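PDB 5WLH: LbaCas13a H328A (C2c2) from Lachnospiraceae bacterium NK4A179, which binds precursor CRISPR RNA as the guide-bound form of a Cas13a enzyme, an RNA-guided nuclease that cleaves RNA. Local coordinates for residues Leu62-Glu74 and Val92-Ser104. Numbering follows the deposited sequence.
Sequences LKSSGKLYRIFNE and VKKINRRNGLVLS
Arg70 and Asn96 lock the loop that leaves helix 51-64, through a type I turn at Gly66-Tyr69, against the C-terminal end of helix 83-96 and the turn beyond it. Across this contact side chains and water supply the bonds, while the backbones of Ile71 and Asn73 bond to Lys187 and Tyr185. Asn96 does most of this work. Its ND2 gives a hydrogen bond to Phe72 O at 2.8 Å, while its backbone O, near the helix end, accepts Arg70 NE at 2.9 Å on a lone pair, though with a bent N-H...O angle of 132°. The Arg70 chain, turned about CB-CG (chi2 -82°), runs past the Asn96 amide, to which its guanidinium plane stands at 72°. NH1 bonds Tyr69 O of its own segment, and Val102 CG1 lies over one guanidinium face. Nearer the unmodelled residues after Glu74, Lys93 NZ reaches Glu74 O at 2.6 Å.

Water completes the polar seam. One molecule donates to Asn96 OD1 and Leu101 O and accepts from Ile71 N, so both ends of the Asn96 amide are engaged; two more connect Tyr69 O to the backbone N atoms of Leu103 and Ser104, where the helix 103-107 begins. Apolar contacts flank this seam: Ile71 CG1 meets Leu101 CD2 at 3.5 Å, and Phe72 CB rests on Val92 CG1 at 3.6 Å, with Ile95 CD1 approaching its ring.

Around the contact, whose nearest atom is about 6 Å from the bound RNA, three helices pack on its apolar side chains: helix 175-185 on Phe72 and Val92, helix 158-166 on Ile95 and Leu101, and helix 218-230 on Ile71 and Leu103, with Asp229 accepting the Tyr69 hydroxyl.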
ATOM      1  N   LEU A  62      -7.896 -15.669 -27.875  1.00 40.80           N
ATOM      2  CA  LEU A  62      -8.454 -16.960 -27.487  1.00 44.50           C
ATOM      3  C   LEU A  62      -7.872 -18.086 -28.332  1.00 52.61           C
ATOM      4  O   LEU A  62      -7.371 -19.084 -27.797  1.00 55.31           O
ATOM      5  CB  LEU A  62      -9.973 -16.918 -27.611  1.00 36.24           C
ATOM      6  CG  LEU A  62     -10.608 -16.118 -26.473  1.00 35.62           C
ATOM      7  CD1 LEU A  62     -12.099 -15.968 -26.679  1.00 35.37           C
ATOM      8  CD2 LEU A  62     -10.292 -16.785 -25.125  1.00 30.95           C
ATOM      9  N   LYS A  63      -7.924 -17.943 -29.653  1.00 53.28           N
ATOM     10  CA  LYS A  63      -7.408 -18.970 -30.548  1.00 58.20           C
ATOM     11  C   LYS A  63      -5.890 -19.106 -30.489  1.00 62.68           C
ATOM     12  O   LYS A  63      -5.347 -20.027 -31.109  1.00 65.86           O
ATOM     13  CB  LYS A  63      -7.886 -18.679 -31.971  1.00 58.81           C
ATOM     14  CG  LYS A  63      -9.336 -19.102 -32.200  1.00 63.33           C
ATOM     15  CD  LYS A  63      -9.678 -20.334 -31.340  1.00 62.10           C
ATOM     16  CE  LYS A  63     -11.130 -20.767 -31.482  1.00 57.82           C
ATOM     17  NZ  LYS A  63     -11.946 -20.225 -30.370  1.00 61.24           N
ATOM     18  N   SER A  64      -5.206 -18.229 -29.751  1.00 63.46           N
ATOM     19  CA  SER A  64      -3.783 -18.413 -29.487  1.00 64.91           C
ATOM     20  C   SER A  64      -3.517 -19.744 -28.791  1.00 68.82           C
ATOM     21  O   SER A  64      -2.610 -20.491 -29.175  1.00 66.77           O
ATOM     22  CB  SER A  64      -3.262 -17.260 -28.629  1.00 63.85           C
ATOM     23  OG  SER A  64      -2.187 -16.592 -29.257  1.00 65.16           O
ATOM     24  N   SER A  65      -4.310 -20.057 -27.766  1.00 73.43           N
ATOM     25  CA  SER A  65      -4.084 -21.212 -26.905  1.00 75.35           C
ATOM     26  C   SER A  65      -4.479 -22.539 -27.546  1.00 76.53           C
ATOM     27  O   SER A  65      -4.270 -23.588 -26.923  1.00 75.57           O
ATOM     28  CB  SER A  65      -4.856 -21.030 -25.593  1.00 76.18           C
ATOM     29  OG  SER A  65      -5.002 -22.259 -24.899  1.00 78.69           O
ATOM     30  N   GLY A  66      -5.010 -22.520 -28.770  1.00 77.61           N
ATOM     31  CA  GLY A  66      -5.663 -23.703 -29.310  1.00 76.48           C
ATOM     32  C   GLY A  66      -4.746 -24.908 -29.418  1.00 75.13           C
ATOM     33  O   GLY A  66      -5.062 -25.990 -28.921  1.00 78.67           O
ATOM     34  N   LYS A  67      -3.596 -24.742 -30.066  1.00 70.97           N
ATOM     35  CA  LYS A  67      -2.813 -25.916 -30.428  1.00 68.29           C
ATOM     36  C   LYS A  67      -1.900 -26.399 -29.306  1.00 64.11           C
ATOM     37  O   LYS A  67      -1.383 -27.520 -29.386  1.00 65.39           O
ATOM     38  CB  LYS A  67      -2.007 -25.640 -31.704  1.00 69.47           C
ATOM     39  CG  LYS A  67      -2.751 -26.022 -32.997  1.00 68.22           C
ATOM     40  CD  LYS A  67      -4.236 -25.648 -32.922  1.00 65.65           C
ATOM     41  CE  LYS A  67      -5.047 -26.218 -34.065  1.00 65.40           C
ATOM     42  NZ  LYS A  67      -6.353 -25.513 -34.185  1.00 65.07           N
ATOM     43  N   LEU A  68      -1.708 -25.606 -28.257  1.00 58.49           N
ATOM     44  CA  LEU A  68      -1.030 -26.083 -27.061  1.00 54.95           C
ATOM     45  C   LEU A  68      -1.999 -26.675 -26.040  1.00 49.98           C
ATOM     46  O   LEU A  68      -1.579 -27.023 -24.934  1.00 48.23           O
ATOM     47  CB  LEU A  68      -0.222 -24.948 -26.428  1.00 58.57           C
ATOM     48  CG  LEU A  68       1.118 -24.628 -27.102  1.00 60.55           C
ATOM     49  CD1 LEU A  68       1.782 -23.431 -26.434  1.00 61.76           C
ATOM     50  CD2 LEU A  68       2.044 -25.839 -27.086  1.00 61.04           C
ATOM     51  N   TYR A  69      -3.279 -26.801 -26.390  1.00 46.84           N
ATOM     52  CA  TYR A  69      -4.283 -27.285 -25.449  1.00 40.56           C
ATOM     53  C   TYR A  69      -3.981 -28.719 -25.028  1.00 35.24           C
ATOM     54  O   TYR A  69      -3.804 -29.602 -25.872  1.00 37.03           O
ATOM     55  CB  TYR A  69      -5.671 -27.194 -26.085  1.00 36.47           C
ATOM     56  CG  TYR A  69      -6.812 -27.502 -25.148  1.00 36.96           C
ATOM     57  CD1 TYR A  69      -7.154 -28.817 -24.847  1.00 36.27           C
ATOM     58  CD2 TYR A  69      -7.553 -26.481 -24.568  1.00 34.50           C
ATOM     59  CE1 TYR A  69      -8.193 -29.102 -23.991  1.00 37.14           C
ATOM     60  CE2 TYR A  69      -8.602 -26.758 -23.717  1.00 36.08           C
ATOM     61  CZ  TYR A  69      -8.917 -28.069 -23.429  1.00 39.54           C
ATOM     62  OH  TYR A  69      -9.961 -28.346 -22.574  1.00 36.22           O
ATOM     63  N   ARG A  70      -3.910 -28.938 -23.715  1.00 33.73           N
ATOM     64  CA  ARG A  70      -3.743 -30.262 -23.131  1.00 38.06           C
ATOM     65  C   ARG A  70      -4.638 -30.391 -21.912  1.00 39.69           C
ATOM     66  O   ARG A  70      -4.803 -29.433 -21.152  1.00 40.08           O
ATOM     67  CB  ARG A  70      -2.285 -30.541 -22.726  1.00 41.47           C
ATOM     68  CG  ARG A  70      -1.285 -30.421 -23.870  1.00 41.76           C
ATOM     69  CD  ARG A  70      -1.266 -31.693 -24.700  1.00 44.80           C
ATOM     70  NE  ARG A  70      -0.214 -31.699 -25.712  1.00 47.13           N
ATOM     71  CZ  ARG A  70      -0.275 -31.031 -26.861  1.00 46.18           C
ATOM     72  NH1 ARG A  70      -1.334 -30.279 -27.137  1.00 40.11           N
ATOM     73  NH2 ARG A  70       0.728 -31.111 -27.732  1.00 44.58           N
ATOM     74  N   ILE A  71      -5.204 -31.590 -21.730  1.00 39.19           N
ATOM     75  CA  ILE A  71      -6.072 -31.855 -20.585  1.00 38.77           C
ATOM     76  C   ILE A  71      -5.313 -31.654 -19.278  1.00 36.50           C
ATOM     77  O   ILE A  71      -5.863 -31.140 -18.294  1.00 39.20           O
ATOM     78  CB  ILE A  71      -6.656 -33.278 -20.687  1.00 43.32           C
ATOM     79  CG1 ILE A  71      -7.514 -33.419 -21.947  1.00 44.02           C
ATOM     80  CG2 ILE A  71      -7.443 -33.640 -19.435  1.00 45.09           C
ATOM     81  CD1 ILE A  71      -8.617 -32.416 -22.044  1.00 44.45           C
ATOM     82  N   PHE A  72      -4.040 -32.042 -19.249  1.00 37.80           N
ATOM     83  CA  PHE A  72      -3.216 -31.993 -18.048  1.00 39.07           C
ATOM     84  C   PHE A  72      -2.070 -30.996 -18.220  1.00 44.25           C
ATOM     85  O   PHE A  72      -1.454 -30.929 -19.288  1.00 44.39           O
ATOM     86  CB  PHE A  72      -2.653 -33.381 -17.733  1.00 41.00           C
ATOM     87  CG  PHE A  72      -3.710 -34.403 -17.399  1.00 40.85           C
ATOM     88  CD1 PHE A  72      -4.432 -34.308 -16.220  1.00 40.41           C
ATOM     89  CD2 PHE A  72      -3.974 -35.461 -18.258  1.00 40.53           C
ATOM     90  CE1 PHE A  72      -5.410 -35.250 -15.901  1.00 40.00           C
ATOM     91  CE2 PHE A  72      -4.947 -36.408 -17.947  1.00 39.25           C
ATOM     92  CZ  PHE A  72      -5.664 -36.300 -16.767  1.00 39.17           C
ATOM     93  N   ASN A  73      -1.773 -30.246 -17.155  1.00 47.64           N
ATOM     94  CA  ASN A  73      -0.707 -29.248 -17.150  1.00 55.34           C
ATOM     95  C   ASN A  73       0.661 -29.906 -16.956  1.00 66.35           C
ATOM     96  O   ASN A  73       0.808 -31.131 -16.994  1.00 70.92           O
ATOM     97  CB  ASN A  73      -0.939 -28.223 -16.047  1.00 53.84           C
ATOM     98  CG  ASN A  73      -2.159 -27.370 -16.286  1.00 58.68           C
ATOM     99  OD1 ASN A  73      -2.510 -27.065 -17.426  1.00 63.11           O
ATOM    100  ND2 ASN A  73      -2.830 -26.991 -15.203  1.00 59.80           N
ATOM    101  N   GLU A  74       1.668 -29.068 -16.699  1.00 70.94           N
ATOM    102  CA  GLU A  74       3.071 -29.465 -16.535  1.00 73.66           C
ATOM    103  C   GLU A  74       3.540 -30.345 -17.682  1.00 74.08           C
ATOM    104  O   GLU A  74       3.045 -30.233 -18.803  1.00 74.27           O
ATOM    105  CB  GLU A  74       3.295 -30.182 -15.200  1.00 76.44           C
ATOM    106  CG  GLU A  74       3.753 -29.265 -14.067  1.00 79.36           C
ATOM    107  CD  GLU A  74       5.186 -28.779 -14.238  1.00 83.38           C
ATOM    108  OE1 GLU A  74       6.123 -29.572 -14.003  1.00 84.55           O
ATOM    109  OE2 GLU A  74       5.374 -27.600 -14.606  1.00 84.18           O
ATOM    110  N   VAL A  92       1.400 -38.180 -17.127  1.00 55.18           N
ATOM    111  CA  VAL A  92       0.827 -36.984 -17.738  1.00 54.92           C
ATOM    112  C   VAL A  92       1.538 -36.663 -19.048  1.00 54.70           C
ATOM    113  O   VAL A  92       0.901 -36.390 -20.072  1.00 50.72           O
ATOM    114  CB  VAL A  92       0.890 -35.802 -16.755  1.00 55.24           C
ATOM    115  CG1 VAL A  92       0.775 -34.487 -17.496  1.00 53.23           C
ATOM    116  CG2 VAL A  92      -0.205 -35.928 -15.712  1.00 56.91           C
ATOM    117  N   LYS A  93       2.873 -36.714 -19.041  1.00 58.53           N
ATOM    118  CA  LYS A  93       3.632 -36.329 -20.226  1.00 57.18           C
ATOM    119  C   LYS A  93       3.353 -37.256 -21.397  1.00 52.77           C
ATOM    120  O   LYS A  93       3.233 -36.802 -22.540  1.00 53.60           O
ATOM    121  CB  LYS A  93       5.125 -36.287 -19.900  1.00 59.92           C
ATOM    122  CG  LYS A  93       5.527 -35.068 -19.070  1.00 61.31           C
ATOM    123  CD  LYS A  93       5.239 -33.768 -19.818  1.00 62.57           C
ATOM    124  CE  LYS A  93       3.947 -33.098 -19.350  1.00 60.14           C
ATOM    125  NZ  LYS A  93       3.343 -32.218 -20.395  1.00 55.34           N
ATOM    126  N   LYS A  94       3.227 -38.557 -21.135  1.00 54.63           N
ATOM    127  CA  LYS A  94       2.923 -39.496 -22.210  1.00 55.09           C
ATOM    128  C   LYS A  94       1.530 -39.250 -22.778  1.00 54.71           C
ATOM    129  O   LYS A  94       1.319 -39.361 -23.992  1.00 55.52           O
ATOM    130  CB  LYS A  94       3.057 -40.931 -21.705  1.00 59.70           C
ATOM    131  CG  LYS A  94       4.489 -41.334 -21.378  1.00 63.44           C
ATOM    132  CD  LYS A  94       4.541 -42.601 -20.540  1.00 68.06           C
ATOM    133  CE  LYS A  94       5.913 -43.267 -20.617  1.00 70.64           C
ATOM    134  NZ  LYS A  94       6.128 -43.992 -21.907  1.00 71.15           N
ATOM    135  N   ILE A  95       0.566 -38.913 -21.917  1.00 53.06           N
ATOM    136  CA  ILE A  95      -0.774 -38.591 -22.396  1.00 46.79           C
ATOM    137  C   ILE A  95      -0.744 -37.350 -23.276  1.00 40.34           C
ATOM    138  O   ILE A  95      -1.494 -37.254 -24.257  1.00 42.86           O
ATOM    139  CB  ILE A  95      -1.733 -38.415 -21.201  1.00 47.65           C
ATOM    140  CG1 ILE A  95      -1.913 -39.741 -20.465  1.00 49.53           C
ATOM    141  CG2 ILE A  95      -3.084 -37.850 -21.658  1.00 43.11           C
ATOM    142  CD1 ILE A  95      -2.864 -39.655 -19.292  1.00 49.20           C
ATOM    143  N   ASN A  96       0.132 -36.394 -22.958  1.00 41.01           N
ATOM    144  CA  ASN A  96       0.212 -35.134 -23.688  1.00 41.54           C
ATOM    145  C   ASN A  96       1.131 -35.191 -24.903  1.00 48.71           C
ATOM    146  O   ASN A  96       1.037 -34.312 -25.769  1.00 50.88           O
ATOM    147  CB  ASN A  96       0.689 -34.012 -22.757  1.00 43.64           C
ATOM    148  CG  ASN A  96      -0.412 -33.494 -21.849  1.00 46.44           C
ATOM    149  OD1 ASN A  96      -1.595 -33.801 -22.038  1.00 43.35           O
ATOM    150  ND2 ASN A  96      -0.031 -32.688 -20.867  1.00 46.98           N
ATOM    151  N   ARG A  97       2.012 -36.190 -24.991  1.00 55.51           N
ATOM    152  CA  ARG A  97       2.905 -36.317 -26.136  1.00 60.16           C
ATOM    153  C   ARG A  97       2.109 -36.630 -27.401  1.00 62.39           C
ATOM    154  O   ARG A  97       0.925 -36.979 -27.355  1.00 63.88           O
ATOM    155  CB  ARG A  97       3.951 -37.406 -25.896  1.00 65.49           C
ATOM    156  CG  ARG A  97       5.139 -36.971 -25.041  1.00 71.02           C
ATOM    157  CD  ARG A  97       6.407 -37.751 -25.390  1.00 76.07           C
ATOM    158  NE  ARG A  97       7.340 -36.974 -26.208  1.00 80.00           N
ATOM    159  CZ  ARG A  97       7.358 -36.973 -27.539  1.00 81.13           C
ATOM    160  NH1 ARG A  97       6.489 -37.706 -28.222  1.00 81.59           N
ATOM    161  NH2 ARG A  97       8.249 -36.235 -28.189  1.00 80.35           N
ATOM    162  N   ARG A  98       2.781 -36.508 -28.546  1.00 59.95           N
ATOM    163  CA  ARG A  98       2.112 -36.738 -29.820  1.00 58.71           C
ATOM    164  C   ARG A  98       1.597 -38.174 -29.888  1.00 53.04           C
ATOM    165  O   ARG A  98       2.140 -39.079 -29.249  1.00 51.63           O
ATOM    166  CB  ARG A  98       3.061 -36.425 -30.989  1.00 65.24           C
ATOM    167  CG  ARG A  98       2.718 -37.137 -32.302  1.00 70.49           C
ATOM    168  CD  ARG A  98       3.869 -37.149 -33.299  1.00 74.97           C
ATOM    169  NE  ARG A  98       3.981 -35.886 -34.033  1.00 77.94           N
ATOM    170  CZ  ARG A  98       3.113 -35.458 -34.951  1.00 79.67           C
ATOM    171  NH1 ARG A  98       2.049 -36.185 -35.269  1.00 78.83           N
ATOM    172  NH2 ARG A  98       3.313 -34.295 -35.558  1.00 80.64           N
ATOM    173  N   ASN A  99       0.500 -38.354 -30.632  1.00 50.10           N
ATOM    174  CA  ASN A  99      -0.269 -39.594 -30.717  1.00 54.12           C
ATOM    175  C   ASN A  99      -1.042 -39.853 -29.429  1.00 51.89           C
ATOM    176  O   ASN A  99      -1.833 -40.798 -29.359  1.00 52.03           O
ATOM    177  CB  ASN A  99       0.621 -40.796 -31.047  1.00 57.39           C
ATOM    178  CG  ASN A  99       1.379 -40.615 -32.338  1.00 59.75           C
ATOM    179  OD1 ASN A  99       2.599 -40.458 -32.333  1.00 61.30           O
ATOM    180  ND2 ASN A  99       0.657 -40.623 -33.456  1.00 58.36           N
ATOM    181  N   GLY A 100      -0.814 -39.026 -28.405  1.00 48.15           N
ATOM    182  CA  GLY A 100      -1.596 -39.067 -27.185  1.00 47.03           C
ATOM    183  C   GLY A 100      -2.874 -38.270 -27.328  1.00 44.99           C
ATOM    184  O   GLY A 100      -3.435 -38.141 -28.421  1.00 44.70           O
ATOM    185  N   LEU A 101      -3.346 -37.725 -26.208  1.00 43.60           N
ATOM    186  CA  LEU A 101      -4.558 -36.904 -26.205  1.00 42.28           C
ATOM    187  C   LEU A 101      -4.171 -35.470 -26.558  1.00 41.70           C
ATOM    188  O   LEU A 101      -4.059 -34.581 -25.710  1.00 40.92           O
ATOM    189  CB  LEU A 101      -5.267 -36.990 -24.861  1.00 40.93           C
ATOM    190  CG  LEU A 101      -6.694 -36.447 -24.836  1.00 40.76           C
ATOM    191  CD1 LEU A 101      -7.562 -37.140 -25.875  1.00 39.47           C
ATOM    192  CD2 LEU A 101      -7.293 -36.607 -23.452  1.00 41.64           C
ATOM    193  N   VAL A 102      -3.963 -35.252 -27.851  1.00 44.12           N
ATOM    194  CA  VAL A 102      -3.621 -33.947 -28.400  1.00 42.66           C
ATOM    195  C   VAL A 102      -4.785 -33.532 -29.288  1.00 40.29           C
ATOM    196  O   VAL A 102      -4.902 -33.980 -30.436  1.00 41.35           O
ATOM    197  CB  VAL A 102      -2.302 -33.983 -29.174  1.00 41.69           C
ATOM    198  CG1 VAL A 102      -1.973 -32.600 -29.731  1.00 43.78           C
ATOM    199  CG2 VAL A 102      -1.203 -34.487 -28.269  1.00 38.41           C
ATOM    200  N   LEU A 103      -5.656 -32.676 -28.746  1.00 38.91           N
ATOM    201  CA  LEU A 103      -6.902 -32.343 -29.428  1.00 41.41           C
ATOM    202  C   LEU A 103      -6.649 -31.692 -30.777  1.00 42.07           C
ATOM    203  O   LEU A 103      -7.398 -31.923 -31.732  1.00 44.30           O
ATOM    204  CB  LEU A 103      -7.744 -31.421 -28.547  1.00 43.85           C
ATOM    205  CG  LEU A 103      -8.867 -32.069 -27.746  1.00 46.50           C
ATOM    206  CD1 LEU A 103      -9.922 -31.029 -27.423  1.00 43.32           C
ATOM    207  CD2 LEU A 103      -9.471 -33.235 -28.524  1.00 47.20           C
ATOM    208  N   SER A 104      -5.608 -30.859 -30.871  1.00 43.66           N
ATOM    209  CA  SER A 104      -5.322 -30.172 -32.128  1.00 46.17           C
ATOM    210  C   SER A 104      -5.010 -31.168 -33.233  1.00 45.97           C
ATOM    211  O   SER A 104      -5.433 -30.982 -34.379  1.00 50.84           O
ATOM    212  CB  SER A 104      -4.161 -29.193 -31.950  1.00 43.33           C
ATOM    213  OG  SER A 104      -3.041 -29.832 -31.360  1.00 45.35           O
TER
HETATM  214  O   HOH W   1      -7.519 -28.716 -34.273  1.00 44.67           O
HETATM  215  O   HOH W   2      -5.278 -32.006 -25.920  1.00 35.46           O
HETATM  216  O   HOH W   3      -4.175 -29.655 -28.700  1.00 40.73           O
HETATM  217  O   HOH W   4      -4.053 -33.801 -23.102  1.00 35.53           O